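Local structure of Lin2634 protein (Listeria innocua, 3MZO) at residues Q43-V48 against M176-Y181. The protein binds calcium ions and is probably a phosphohydrolase of the HD-domain superfamily, related to the 5'-deoxynucleotidase YfbR. Residues are numbered along the deposited sequence; the frame is centred on the assembly and turned at random.
Sequences QFFGAV and MASVKY
Ser178 sets its small side chain directly against Phe45, where the helices of 43-48 and 177-181 come nearest: the two CA atoms are 5.4 Å apart, and a small side chain suits backbones this close. Its CB lies 3.6 Å from Phe45 CD1, while OG is 3.3 Å from Phe45 CB. With OG turned away from the carbonyl carbon (chi1 -67°), the hydroxyl reaches helix 31-51 and hydrogen-bonds Glu49, one turn on from Phe45, which gives this buried polar atom a partner. The Phe45 ring runs on past Ser178, bringing CE1 to 3.5 Å from Ser178 O, and packs also on Ile136 of helix 129-151. Val48, branched at CB, makes its closest contacts through CG1, 3.7 Å from Ala177 O and 4.0 Å from Tyr181 CB, and packs also on the short methyl of Ala177, while CG2 lies obliquely by the Tyr181 ring. With CG anti to the backbone N in both, the Phe44 and Tyr181 side chains extend from their helices and cross at about a right angle. Phe44 CZ comes 3.6 Å from Tyr181 CE2 in an oblique aromatic contact, planes at 59°. Phe113 of the second subunit meets the Phe44 ring edge-to-face, extending this apolar cluster into the subunit interface. Helix 177-191 crosses helix 31-51, which carries the calcium ligand His34, at 105° between the short segments; such helix packing belongs to the all-helical HD-domain fold.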
# COMPACT_ATOMS: atom_id res chain seq x y z
N GLN B 43 30.60 -1.89 8.01
CA GLN B 43 31.42 -3.08 7.77
C GLN B 43 32.42 -2.81 6.67
O GLN B 43 33.57 -3.25 6.76
CB GLN B 43 30.50 -4.24 7.37
CG GLN B 43 31.16 -5.53 6.82
CD GLN B 43 30.14 -6.63 6.62
OE1 GLN B 43 29.87 -7.43 7.52
NE2 GLN B 43 29.54 -6.64 5.45
N PHE B 44 31.99 -2.13 5.61
CA PHE B 44 32.92 -1.81 4.56
C PHE B 44 33.98 -0.83 5.05
O PHE B 44 35.17 -1.02 4.80
CB PHE B 44 32.24 -1.24 3.32
CG PHE B 44 33.22 -0.67 2.35
CD1 PHE B 44 33.98 -1.51 1.57
CD2 PHE B 44 33.45 0.70 2.29
CE1 PHE B 44 34.96 -0.98 0.70
CE2 PHE B 44 34.40 1.22 1.43
CZ PHE B 44 35.15 0.37 0.62
N PHE B 45 33.58 0.22 5.76
CA PHE B 45 34.58 1.15 6.27
C PHE B 45 35.53 0.49 7.27
O PHE B 45 36.72 0.86 7.34
CB PHE B 45 33.94 2.45 6.82
CG PHE B 45 33.34 3.34 5.74
CD1 PHE B 45 34.06 3.64 4.58
CD2 PHE B 45 32.06 3.86 5.88
CE1 PHE B 45 33.50 4.44 3.59
CE2 PHE B 45 31.51 4.67 4.89
CZ PHE B 45 32.21 4.94 3.75
N GLY B 46 35.03 -0.44 8.05
CA GLY B 46 35.86 -1.27 8.91
C GLY B 46 37.01 -1.94 8.14
O GLY B 46 38.16 -1.95 8.61
N ALA B 47 36.69 -2.48 6.96
CA ALA B 47 37.66 -3.09 6.06
C ALA B 47 38.68 -2.07 5.61
O ALA B 47 39.88 -2.37 5.60
CB ALA B 47 36.94 -3.74 4.85
N VAL B 48 38.22 -0.87 5.29
CA VAL B 48 39.11 0.18 4.84
C VAL B 48 40.07 0.56 5.96
O VAL B 48 41.27 0.68 5.74
CB VAL B 48 38.35 1.43 4.33
CG1 VAL B 48 39.34 2.55 4.04
CG2 VAL B 48 37.52 1.07 3.06
N MSE B 176 40.08 10.58 8.22
CA MSE B 176 39.93 9.13 8.26
C MSE B 176 40.21 8.47 6.90
O MSE B 176 39.78 8.95 5.85
CB MSE B 176 38.50 8.75 8.68
CG MSE B 176 38.07 9.11 10.10
SE MSE B 176 36.18 8.69 10.31
CE MSE B 176 36.32 6.75 10.52
N ALA B 177 40.89 7.32 6.95
CA ALA B 177 41.10 6.51 5.74
C ALA B 177 39.77 6.19 5.04
O ALA B 177 39.67 6.27 3.82
CB ALA B 177 41.85 5.23 6.08
N SER B 178 38.75 5.84 5.83
CA SER B 178 37.37 5.63 5.32
C SER B 178 36.84 6.72 4.40
O SER B 178 36.37 6.44 3.28
CB SER B 178 36.38 5.52 6.50
OG SER B 178 36.64 4.36 7.25
N VAL B 179 36.90 7.96 4.87
CA VAL B 179 36.38 9.09 4.13
C VAL B 179 37.33 9.45 2.99
O VAL B 179 36.87 9.87 1.93
CB VAL B 179 36.10 10.31 5.05
CG1 VAL B 179 35.66 11.55 4.22
CG2 VAL B 179 35.06 9.94 6.09
N LYS B 180 38.64 9.27 3.18
CA LYS B 180 39.57 9.49 2.06
C LYS B 180 39.17 8.53 0.96
O LYS B 180 39.09 8.91 -0.22
CB LYS B 180 41.04 9.24 2.45
CG LYS B 180 41.72 10.36 3.25
CD LYS B 180 43.19 9.96 3.53
CE LYS B 180 43.71 10.50 4.84
NZ LYS B 180 43.80 11.97 4.82
N TYR B 181 38.92 7.27 1.32
CA TYR B 181 38.49 6.31 0.32
C TYR B 181 37.18 6.72 -0.33
O TYR B 181 37.06 6.71 -1.55
CB TYR B 181 38.34 4.89 0.89
CG TYR B 181 38.08 3.93 -0.23
CD1 TYR B 181 39.14 3.38 -0.95
CD2 TYR B 181 36.78 3.62 -0.63
CE1 TYR B 181 38.91 2.51 -2.01
CE2 TYR B 181 36.54 2.75 -1.69
CZ TYR B 181 37.62 2.20 -2.37
OH TYR B 181 37.42 1.37 -3.43